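Local atomic coordinates of dTDP-4-dehydrorhamnose reductase (Sulfolobus tokodaii, PDB entry 2GGS), a protein that binds NADPH in a Rossmann-type fold and probably reduces dTDP-4-dehydrorhamnose in the pathway to dTDP-rhamnose. Residues D51-K56 with R89-A94; Y118-I123 with S252-K257; L136-A141 with S146-T151. All blocks are in the same frame, centred on the assembly; numbering follows the deposited sequence.

Overall arrangement
Along the chain the contacts open in the order 1, 2, 3, with contact 3 nested inside the loop that contact 2 closes. The parallel seven-stranded sheet of the Rossmann-type fold relates them all: contact 1 joins two helices packed beside strand 60-63, contact 3 sets helix 129-141 against strand 147-151, and contact 2 lies beside outermost strand 203-206. The centres of contacts 1 and 3 are about 16 Å apart, and the contacts touch where V92 packs on F140 and A141; contact 2, centred about 14 Å from contact 3, meets it through a probable E120-R150 hydrogen bond. Contact 3, which holds T151 of the NADPH pocket, thus links the other two, centred about 29 Å apart.

Contact 1. Residues D51-K56 with R89-A94; sequences DFIIKK and RHIVRA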
loop_
_atom_site.group_PDB
_atom_site.type_symbol
_atom_site.label_atom_id
_atom_site.label_comp_id
_atom_site.label_asym_id
_atom_site.label_seq_id
_atom_site.Cartn_x
_atom_site.Cartn_y
_atom_site.Cartn_z
ATOM N N ASP A 51 11.965 -19.922 -7.154
ATOM C CA ASP A 51 12.821 -20.157 -8.313
ATOM C C ASP A 51 13.045 -18.866 -9.082
ATOM O O ASP A 51 14.150 -18.577 -9.511
ATOM C CB ASP A 51 12.174 -21.156 -9.282
ATOM C CG ASP A 51 13.114 -21.518 -10.426
ATOM O OD1 ASP A 51 14.235 -21.977 -10.144
ATOM O OD2 ASP A 51 12.746 -21.288 -11.586
ATOM N N PHE A 52 11.994 -18.068 -9.204
ATOM C CA PHE A 52 12.053 -16.819 -9.978
ATOM C C PHE A 52 13.039 -15.871 -9.322
ATOM O O PHE A 52 13.897 -15.269 -9.999
ATOM C CB PHE A 52 10.652 -16.201 -10.072
ATOM C CG PHE A 52 10.590 -14.997 -10.946
ATOM C CD1 PHE A 52 10.431 -15.122 -12.327
ATOM C CD2 PHE A 52 10.767 -13.733 -10.404
ATOM C CE1 PHE A 52 10.388 -13.980 -13.143
ATOM C CE2 PHE A 52 10.762 -12.602 -11.228
ATOM C CZ PHE A 52 10.575 -12.720 -12.572
ATOM N N ILE A 53 12.952 -15.776 -7.988
ATOM C CA ILE A 53 13.814 -14.876 -7.249
ATOM C C ILE A 53 15.267 -15.303 -7.368
ATOM O O ILE A 53 16.141 -14.475 -7.622
ATOM C CB ILE A 53 13.350 -14.777 -5.767
ATOM C CG1 ILE A 53 12.050 -13.949 -5.698
ATOM C CG2 ILE A 53 14.438 -14.143 -4.875
ATOM C CD1 ILE A 53 11.296 -14.034 -4.371
ATOM N N ILE A 54 15.500 -16.605 -7.188
ATOM C CA ILE A 54 16.851 -17.148 -7.211
ATOM C C ILE A 54 17.472 -17.032 -8.612
ATOM O O ILE A 54 18.673 -16.757 -8.731
ATOM C CB ILE A 54 16.896 -18.581 -6.624
ATOM C CG1 ILE A 54 16.510 -18.527 -5.133
ATOM C CG2 ILE A 54 18.303 -19.220 -6.798
ATOM C CD1 ILE A 54 16.079 -19.822 -4.535
ATOM N N LYS A 55 16.652 -17.219 -9.650
ATOM C CA LYS A 55 17.105 -17.057 -11.042
ATOM C C LYS A 55 17.378 -15.590 -11.431
ATOM O O LYS A 55 18.416 -15.294 -12.022
ATOM C CB LYS A 55 16.134 -17.729 -12.042
ATOM C CG LYS A 55 16.030 -19.260 -11.911
ATOM C CD LYS A 55 17.368 -19.973 -12.246
ATOM C CE LYS A 55 17.407 -21.432 -11.735
ATOM N NZ LYS A 55 16.250 -22.233 -12.212
ATOM N N LYS A 56 16.467 -14.673 -11.098
ATOM C CA LYS A 56 16.586 -13.279 -11.544
ATOM C C LYS A 56 17.580 -12.477 -10.735
ATOM O O LYS A 56 18.072 -11.437 -11.207
ATOM C CB LYS A 56 15.221 -12.588 -11.546
ATOM C CG LYS A 56 14.171 -13.228 -12.459
ATOM C CD LYS A 56 14.621 -13.433 -13.907
ATOM C CE LYS A 56 13.473 -14.050 -14.711
ATOM N NZ LYS A 56 13.839 -14.445 -16.110
ATOM N N ARG A 89 6.590 -15.192 3.394
ATOM C CA ARG A 89 7.532 -16.152 3.955
ATOM C C ARG A 89 8.490 -16.652 2.856
ATOM O O ARG A 89 9.721 -16.806 3.050
ATOM C CB ARG A 89 6.801 -17.328 4.598
ATOM C CG ARG A 89 7.819 -18.255 5.282
ATOM C CD ARG A 89 7.163 -19.291 6.190
ATOM N NE ARG A 89 6.813 -20.509 5.473
ATOM C CZ ARG A 89 7.626 -21.542 5.288
ATOM N NH1 ARG A 89 8.883 -21.514 5.735
ATOM N NH2 ARG A 89 7.181 -22.596 4.621
ATOM N N HIS A 90 7.930 -16.885 1.690
ATOM C CA HIS A 90 8.711 -17.433 0.603
ATOM C C HIS A 90 9.581 -16.385 -0.097
ATOM O O HIS A 90 10.665 -16.677 -0.542
ATOM C CB HIS A 90 7.764 -18.175 -0.345
ATOM C CG HIS A 90 7.142 -19.366 0.302
ATOM N ND1 HIS A 90 7.811 -20.568 0.396
ATOM C CD2 HIS A 90 5.953 -19.546 0.929
ATOM C CE1 HIS A 90 7.046 -21.447 1.027
ATOM N NE2 HIS A 90 5.924 -20.853 1.380
ATOM N N ILE A 91 9.104 -15.150 -0.174
ATOM C CA ILE A 91 9.936 -14.072 -0.645
ATOM C C ILE A 91 11.171 -13.888 0.254
ATOM O O ILE A 91 12.284 -13.796 -0.225
ATOM C CB ILE A 91 9.115 -12.757 -0.704
ATOM C CG1 ILE A 91 8.062 -12.868 -1.813
ATOM C CG2 ILE A 91 10.055 -11.579 -0.951
ATOM C CD1 ILE A 91 7.087 -11.648 -1.825
ATOM N N VAL A 92 10.956 -13.885 1.559
ATOM C CA VAL A 92 12.063 -13.769 2.521
ATOM C C VAL A 92 13.057 -14.950 2.386
ATOM O O VAL A 92 14.269 -14.732 2.339
ATOM C CB VAL A 92 11.540 -13.630 3.943
ATOM C CG1 VAL A 92 12.677 -13.771 4.953
ATOM C CG2 VAL A 92 10.841 -12.255 4.073
ATOM N N ARG A 93 12.520 -16.175 2.283
ATOM C CA ARG A 93 13.381 -17.357 2.201
ATOM C C ARG A 93 14.297 -17.347 0.969
ATOM O O ARG A 93 15.528 -17.470 1.086
ATOM C CB ARG A 93 12.559 -18.642 2.240
ATOM C CG ARG A 93 13.459 -19.846 2.408
ATOM C CD ARG A 93 12.665 -21.032 2.839
ATOM N NE ARG A 93 11.740 -21.477 1.809
ATOM C CZ ARG A 93 11.072 -22.626 1.885
ATOM N NH1 ARG A 93 11.253 -23.412 2.936
ATOM N NH2 ARG A 93 10.242 -23.006 0.926
ATOM N N ALA A 94 13.692 -17.194 -0.204
ATOM C CA ALA A 94 14.441 -17.057 -1.461
ATOM C C ALA A 94 15.361 -15.853 -1.504
ATOM O O ALA A 94 16.514 -15.956 -1.972
ATOM C CB ALA A 94 13.478 -17.041 -2.629
#
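The helical segments 51-56 and 89-94 run side by side in nearly the same direction, their axes 30° apart and 9.4 Å at closest approach, with I53 and A94 as the nearest CA pair. This is parallel helix packing in a Rossmann-type fold: helices 46-56 and 77-97 lie next to each other beside the parallel sheet, and both I53 and I91 also rest on I61 of strand 60-63. The small side chain of A94 is consistent with this close approach. Its CB, turned toward the other helix, receives I53 CG2 at 3.8 Å. The longer branch of I53 has CG1 anti to the carbonyl carbon (chi1 -73°), which carries CD1 to 4.0 Å from I91 CA while it still touches A94 CB. Cut back to an alanine, I53 would probably lose its CG2 contact with A94 and its reach to I91, opening a gap beside I61. The side-chain contacts between the two segments are apolar; polar ties between the helices come from E50, which takes a salt bridge from R93 and a hydrogen bond from H90. I91 also touches L43, an NADPH-binding residue. At the more open margin I54 lies against the same alanine, its CG1 4.2 Å from A94 CB and 4.1 Å from A94 O.

Contact 2. Residues Y118-I123 with S252-K257; sequences YKEEDI and SSRARK
E120 and R254 meet with their flat ends almost perpendicular, the carboxylate and guanidinium planes 86° apart, so the geometry is not that of a paired, in-plane salt bridge. The carboxylate instead crosses the aliphatic part of R254 at a slant: E120 OE1 is 3.8 Å from R254 CD, and E120 OE2 faces R254 CB at a similar distance. A bend at chi2 of 81° folds the glutamate chain, while R254 is extended from CG to NE and carries its charged end past the carboxylate. The direct ionic link is correspondingly long, 4.0 Å from E120 OE1 to R254 NE, and E121 OE1 comes only into the neighbourhood of R254 NH2.

Waters supply much of the coupling. One lies 2.7 Å from E120 OE2 and accepts from A255 N; a second relates E120 OE1 to R254 N. Both donating amides belong to the first turn of helix 253-258, whose N-terminal end would probably add to the stabilisation of the negative carboxylate. The stronger direct partner of E120 is H206, whose backbone N hydrogen-bonds to OE2, and the E120 side chain also touches I204 and I205.

On the loop side, D122 OD2 accepts K119 N at 2.8 Å, from above the carboxylate plane, and steadies the type I beta turn K119-D122. A buried glutamate carboxylate linked through water to the first-turn amides of helix 253-258 thus joins the loop before helix 129-141 to that helix, beside strand 203-206 of an SDR-type Rossmann fold.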
loop_
_atom_site.group_PDB
_atom_site.type_symbol
_atom_site.label_atom_id
_atom_site.label_comp_id
_atom_site.label_asym_id
_atom_site.label_seq_id
_atom_site.Cartn_x
_atom_site.Cartn_y
_atom_site.Cartn_z
ATOM N N TYR A 118 -0.580 6.656 14.564
ATOM C CA TYR A 118 0.242 5.516 15.000
ATOM C C TYR A 118 1.693 5.646 14.624
ATOM O O TYR A 118 2.004 5.976 13.476
ATOM C CB TYR A 118 -0.312 4.205 14.430
ATOM C CG TYR A 118 -1.645 3.838 15.039
ATOM C CD1 TYR A 118 -1.697 3.216 16.286
ATOM C CD2 TYR A 118 -2.858 4.149 14.394
ATOM C CE1 TYR A 118 -2.923 2.890 16.871
ATOM C CE2 TYR A 118 -4.076 3.820 14.963
ATOM C CZ TYR A 118 -4.096 3.195 16.203
ATOM O OH TYR A 118 -5.280 2.868 16.791
ATOM N N LYS A 119 2.585 5.400 15.594
ATOM C CA LYS A 119 4.022 5.396 15.340
ATOM C C LYS A 119 4.513 3.962 15.143
ATOM O O LYS A 119 3.764 3.022 15.411
ATOM C CB LYS A 119 4.804 6.126 16.444
ATOM C CG LYS A 119 4.508 5.694 17.828
ATOM C CD LYS A 119 5.266 6.612 18.861
ATOM C CE LYS A 119 4.837 8.080 18.799
ATOM N NZ LYS A 119 3.491 8.353 19.464
ATOM N N GLU A 120 5.751 3.811 14.670
ATOM C CA GLU A 120 6.277 2.489 14.285
ATOM C C GLU A 120 6.158 1.419 15.361
ATOM O O GLU A 120 5.834 0.265 15.069
ATOM C CB GLU A 120 7.713 2.561 13.784
ATOM C CG GLU A 120 7.872 3.245 12.411
ATOM C CD GLU A 120 7.882 4.810 12.443
ATOM O OE1 GLU A 120 7.636 5.419 13.519
ATOM O OE2 GLU A 120 8.080 5.413 11.381
ATOM N N GLU A 121 6.402 1.833 16.604
ATOM C CA GLU A 121 6.455 0.908 17.728
ATOM C C GLU A 121 5.095 0.635 18.382
ATOM O O GLU A 121 5.007 -0.220 19.268
ATOM C CB GLU A 121 7.490 1.414 18.748
ATOM C CG GLU A 121 7.087 2.693 19.465
ATOM C CD GLU A 121 7.603 3.976 18.808
ATOM O OE1 GLU A 121 7.823 4.052 17.572
ATOM O OE2 GLU A 121 7.798 4.948 19.565
ATOM N N ASP A 122 4.044 1.355 17.982
ATOM C CA ASP A 122 2.686 1.064 18.487
ATOM C C ASP A 122 2.275 -0.359 18.101
ATOM O O ASP A 122 2.743 -0.899 17.085
ATOM C CB ASP A 122 1.639 2.055 17.969
ATOM C CG ASP A 122 1.741 3.441 18.612
ATOM O OD1 ASP A 122 2.127 3.560 19.790
ATOM O OD2 ASP A 122 1.381 4.421 17.949
ATOM N N ILE A 123 1.443 -0.983 18.927
ATOM C CA ILE A 123 1.159 -2.403 18.768
ATOM C C ILE A 123 -0.027 -2.638 17.856
ATOM O O ILE A 123 -1.154 -2.221 18.163
ATOM C CB ILE A 123 0.865 -3.065 20.161
ATOM C CG1 ILE A 123 2.066 -2.925 21.093
ATOM C CG2 ILE A 123 0.446 -4.533 19.994
ATOM C CD1 ILE A 123 3.311 -3.608 20.614
ATOM N N SER A 252 4.129 9.779 10.639
ATOM C CA SER A 252 5.284 9.571 9.744
ATOM C C SER A 252 6.439 10.507 10.120
ATOM O O SER A 252 7.271 10.820 9.274
ATOM C CB SER A 252 4.919 9.752 8.252
ATOM O OG SER A 252 3.957 8.783 7.793
ATOM N N SER A 253 6.492 10.934 11.389
ATOM C CA SER A 253 7.540 11.914 11.791
ATOM C C SER A 253 8.945 11.429 11.498
ATOM O O SER A 253 9.784 12.219 11.045
ATOM C CB SER A 253 7.400 12.326 13.263
ATOM O OG SER A 253 6.128 12.918 13.504
ATOM N N ARG A 254 9.219 10.134 11.726
ATOM C CA ARG A 254 10.567 9.610 11.492
ATOM C C ARG A 254 10.982 9.772 10.042
ATOM O O ARG A 254 12.112 10.161 9.738
ATOM C CB ARG A 254 10.711 8.156 11.949
ATOM C CG ARG A 254 10.536 7.967 13.464
ATOM C CD ARG A 254 11.235 6.700 13.908
ATOM N NE ARG A 254 11.025 6.449 15.333
ATOM C CZ ARG A 254 11.994 6.262 16.221
ATOM N NH1 ARG A 254 13.274 6.295 15.835
ATOM N NH2 ARG A 254 11.683 6.033 17.503
ATOM N N ALA A 255 10.063 9.430 9.127
ATOM C CA ALA A 255 10.347 9.494 7.714
ATOM C C ALA A 255 10.475 10.927 7.227
ATOM O O ALA A 255 11.235 11.196 6.295
ATOM C CB ALA A 255 9.242 8.740 6.896
ATOM N N ARG A 256 9.708 11.828 7.838
ATOM C CA ARG A 256 9.766 13.247 7.503
ATOM C C ARG A 256 11.141 13.778 7.833
ATOM O O ARG A 256 11.633 14.592 7.084
ATOM C CB ARG A 256 8.694 14.065 8.211
ATOM C CG ARG A 256 7.298 13.870 7.660
ATOM C CD ARG A 256 6.386 15.027 8.090
ATOM N NE ARG A 256 4.951 14.712 7.950
ATOM C CZ ARG A 256 3.969 15.576 8.197
ATOM N NH1 ARG A 256 4.262 16.812 8.611
ATOM N NH2 ARG A 256 2.700 15.212 8.033
ATOM N N LYS A 257 11.771 13.279 8.895
ATOM C CA LYS A 257 13.178 13.663 9.166
ATOM C C LYS A 257 14.172 13.078 8.158
ATOM O O LYS A 257 15.029 13.763 7.638
ATOM C CB LYS A 257 13.590 13.302 10.588
ATOM C CG LYS A 257 12.713 13.955 11.642
ATOM C CD LYS A 257 13.180 13.560 13.035
ATOM C CE LYS A 257 12.302 14.211 14.108
ATOM N NZ LYS A 257 12.329 15.688 13.973
HETATM O O HOH W 1 7.859 7.672 9.853
HETATM O O HOH W 2 7.142 8.137 12.998
HETATM O O HOH W 3 8.779 5.767 16.003
#

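Contact 3. Residues L136-A141 with S146-T151; sequences LGETFA and SLIIRT. With NDP (NADPH dihydro-nicotinamide-adenine-dinucleotide phosphate), chain C.
The guanidinium of R150 presents its edge to the carboxylate of E138, and the two planes, 24° apart, are nearly coplanar. Contact is side-on and two-pronged: R150 NE donates to E138 OE1 at 2.7 Å and R150 NH2 to E138 OE2 at 3.1 Å, each oxygen accepting through its syn lone pair. V110 touches both side chains and F111 also meets R150. The glutamate reaches across because its chain is extended beyond CG (chi2 -160°).

Beside this pair the helix lies over the strand, antiparallel within 25° and 9.3 Å away between axes, as in the beta-alpha-beta unit of strand 101-107, helix 129-141 and strand 147-151. I148 fills the space between: its CD1 approaches E138 O at 3.5 Å, and its CG1 lies 4.1 Å from A141 CB. Where the helix ends, S146 OG donates to A141 O at 2.6 Å, bridging the short connection into the strand. At the opposite end of the strand, T151 O comes 3.1 Å from C5N of the NADPH nicotinamide.

Further bonds fix the rotation of the ion pair: S106 OG meets E138 OE1, and R150 NH1 hydrogen-bonds to E120 O and H206 NE2. A buried acid and base paired in this way are likely both to stay charged, and their bonds link the helix to S106 of strand 101-107 and, through R150, to H206 of strand 203-206.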
loop_
_atom_site.group_PDB
_atom_site.type_symbol
_atom_site.label_atom_id
_atom_site.label_comp_id
_atom_site.label_asym_id
_atom_site.label_seq_id
_atom_site.Cartn_x
_atom_site.Cartn_y
_atom_site.Cartn_z
ATOM N N LEU A 136 0.171 -10.552 9.550
ATOM C CA LEU A 136 0.910 -11.820 9.462
ATOM C C LEU A 136 2.040 -11.749 8.433
ATOM O O LEU A 136 3.157 -12.175 8.727
ATOM C CB LEU A 136 -0.053 -13.001 9.230
ATOM C CG LEU A 136 -1.096 -13.146 10.356
ATOM C CD1 LEU A 136 -2.047 -14.300 10.052
ATOM C CD2 LEU A 136 -0.530 -13.267 11.792
ATOM N N GLY A 137 1.816 -11.126 7.282
ATOM C CA GLY A 137 2.897 -10.858 6.346
ATOM C C GLY A 137 4.015 -10.013 6.953
ATOM O O GLY A 137 5.184 -10.305 6.740
ATOM N N GLU A 138 3.650 -8.981 7.722
ATOM C CA GLU A 138 4.679 -8.194 8.429
ATOM C C GLU A 138 5.537 -9.074 9.304
ATOM O O GLU A 138 6.757 -8.858 9.459
ATOM C CB GLU A 138 4.068 -7.160 9.393
ATOM C CG GLU A 138 3.490 -5.988 8.788
ATOM C CD GLU A 138 3.370 -4.856 9.788
ATOM O OE1 GLU A 138 2.834 -3.819 9.376
ATOM O OE2 GLU A 138 3.795 -5.029 10.968
ATOM N N THR A 139 4.888 -10.040 9.930
ATOM C CA THR A 139 5.548 -10.910 10.884
ATOM C C THR A 139 6.546 -11.785 10.141
ATOM O O THR A 139 7.705 -11.938 10.569
ATOM C CB THR A 139 4.509 -11.694 11.690
ATOM O OG1 THR A 139 3.588 -10.755 12.293
ATOM C CG2 THR A 139 5.159 -12.557 12.783
ATOM N N PHE A 140 6.147 -12.331 8.991
ATOM C CA PHE A 140 7.133 -13.074 8.202
ATOM C C PHE A 140 8.278 -12.192 7.706
ATOM O O PHE A 140 9.399 -12.677 7.547
ATOM C CB PHE A 140 6.487 -13.720 6.969
ATOM C CG PHE A 140 5.566 -14.882 7.262
ATOM C CD1 PHE A 140 5.998 -16.016 7.961
ATOM C CD2 PHE A 140 4.247 -14.846 6.781
ATOM C CE1 PHE A 140 5.111 -17.112 8.145
ATOM C CE2 PHE A 140 3.328 -15.935 6.955
ATOM C CZ PHE A 140 3.780 -17.066 7.656
ATOM N N ALA A 141 7.980 -10.922 7.419
ATOM C CA ALA A 141 8.938 -9.964 6.833
ATOM C C ALA A 141 9.947 -9.413 7.846
ATOM O O ALA A 141 10.984 -8.873 7.444
ATOM C CB ALA A 141 8.215 -8.839 6.160
ATOM N N SER A 146 15.761 -6.396 6.849
ATOM C CA SER A 146 14.646 -6.033 5.932
ATOM C C SER A 146 14.027 -4.717 6.407
ATOM O O SER A 146 14.253 -4.311 7.543
ATOM C CB SER A 146 13.551 -7.094 5.911
ATOM O OG SER A 146 12.807 -7.047 7.101
ATOM N N LEU A 147 13.227 -4.106 5.544
ATOM C CA LEU A 147 12.498 -2.867 5.876
ATOM C C LEU A 147 11.004 -3.108 5.611
ATOM O O LEU A 147 10.649 -3.561 4.519
ATOM C CB LEU A 147 12.960 -1.728 4.961
ATOM C CG LEU A 147 12.315 -0.374 5.231
ATOM C CD1 LEU A 147 12.633 0.089 6.676
ATOM C CD2 LEU A 147 12.771 0.625 4.170
ATOM N N ILE A 148 10.167 -2.784 6.601
ATOM C CA ILE A 148 8.698 -2.810 6.465
ATOM C C ILE A 148 8.295 -1.338 6.394
ATOM O O ILE A 148 8.626 -0.540 7.289
ATOM C CB ILE A 148 7.983 -3.490 7.653
ATOM C CG1 ILE A 148 8.218 -5.013 7.630
ATOM C CG2 ILE A 148 6.474 -3.164 7.650
ATOM C CD1 ILE A 148 8.005 -5.673 8.980
ATOM N N ILE A 149 7.582 -0.990 5.326
ATOM C CA ILE A 149 7.055 0.368 5.170
ATOM C C ILE A 149 5.548 0.311 5.345
ATOM O O ILE A 149 4.872 -0.288 4.515
ATOM C CB ILE A 149 7.397 0.955 3.782
ATOM C CG1 ILE A 149 8.912 1.003 3.504
ATOM C CG2 ILE A 149 6.776 2.349 3.659
ATOM C CD1 ILE A 149 9.244 1.590 2.136
ATOM N N ARG A 150 5.016 0.918 6.419
ATOM C CA ARG A 150 3.551 0.942 6.569
ATOM C C ARG A 150 3.039 2.225 5.917
ATOM O O ARG A 150 3.597 3.298 6.104
ATOM C CB ARG A 150 3.117 0.932 8.017
ATOM C CG ARG A 150 3.607 -0.276 8.817
ATOM C CD ARG A 150 2.715 -0.490 10.058
ATOM N NE ARG A 150 3.135 -1.618 10.891
ATOM C CZ ARG A 150 3.744 -1.487 12.074
ATOM N NH1 ARG A 150 4.032 -0.270 12.569
ATOM N NH2 ARG A 150 4.077 -2.569 12.763
ATOM N N THR A 151 1.948 2.100 5.183
ATOM C CA THR A 151 1.367 3.268 4.490
ATOM C C THR A 151 -0.161 3.213 4.604
ATOM O O THR A 151 -0.726 2.249 5.163
ATOM C CB THR A 151 1.897 3.380 3.057
ATOM O OG1 THR A 151 1.581 4.657 2.481
ATOM C CG2 THR A 151 1.344 2.284 2.188
HETATM P PA NDP C . -3.219 -2.763 -5.962
HETATM O O1A NDP C . -4.488 -3.417 -5.605
HETATM O O2A NDP C . -3.363 -1.662 -6.944
HETATM O O5B NDP C . -2.164 -3.793 -6.530
HETATM C C5B NDP C . -2.103 -5.116 -6.029
HETATM C C4B NDP C . -0.965 -5.771 -6.767
HETATM O O4B NDP C . -0.770 -7.064 -6.188
HETATM C C3B NDP C . -1.213 -5.913 -8.260
HETATM O O3B NDP C . -0.021 -5.623 -8.940
HETATM C C2B NDP C . -1.541 -7.407 -8.374
HETATM O O2B NDP C . -1.153 -7.851 -9.639
HETATM C C1B NDP C . -0.634 -7.958 -7.282
HETATM N N9A NDP C . -1.058 -9.299 -6.867
HETATM C C8A NDP C . -2.181 -9.630 -6.171
HETATM N N7A NDP C . -2.206 -10.985 -6.018
HETATM C C5A NDP C . -1.111 -11.485 -6.617
HETATM C C6A NDP C . -0.637 -12.792 -6.784
HETATM N N6A NDP C . -1.389 -13.852 -6.375
HETATM N N1A NDP C . 0.526 -12.943 -7.487
HETATM C C2A NDP C . 1.255 -11.884 -8.015
HETATM N N3A NDP C . 0.772 -10.607 -7.860
HETATM C C4A NDP C . -0.386 -10.433 -7.181
HETATM O O3 NDP C . -2.603 -2.339 -4.523
HETATM P PN NDP C . -1.805 -0.972 -4.168
HETATM O O1N NDP C . -0.814 -0.595 -5.151
HETATM O O2N NDP C . -2.903 -0.054 -3.788
HETATM O O5D NDP C . -1.118 -1.433 -2.799
HETATM C C5D NDP C . 0.288 -1.652 -2.738
HETATM C C4D NDP C . 0.716 -2.154 -1.366
HETATM O O4D NDP C . 0.362 -1.181 -0.411
HETATM C C3D NDP C . 0.045 -3.452 -0.925
HETATM O O3D NDP C . 1.015 -4.094 -0.142
HETATM C C2D NDP C . -1.101 -2.995 -0.057
HETATM O O2D NDP C . -1.473 -4.014 0.855
HETATM C C1D NDP C . -0.431 -1.774 0.620
HETATM N N1N NDP C . -1.444 -0.827 1.104
HETATM C C2N NDP C . -2.435 -0.454 0.236
HETATM C C3N NDP C . -3.317 0.573 0.539
HETATM C C7N NDP C . -4.374 0.936 -0.454
HETATM O O7N NDP C . -5.408 1.807 -0.056
HETATM N N7N NDP C . -4.335 0.424 -1.682
HETATM C C4N NDP C . -3.218 1.312 1.861
HETATM C C5N NDP C . -2.120 0.810 2.768
HETATM C C6N NDP C . -1.282 -0.225 2.335
HETATM P P2B NDP C . -2.252 -8.124 -10.852
HETATM O O1X NDP C . -1.387 -8.123 -12.047
HETATM O O2X NDP C . -3.274 -7.037 -10.835
HETATM O O3X NDP C . -2.967 -9.481 -10.622
#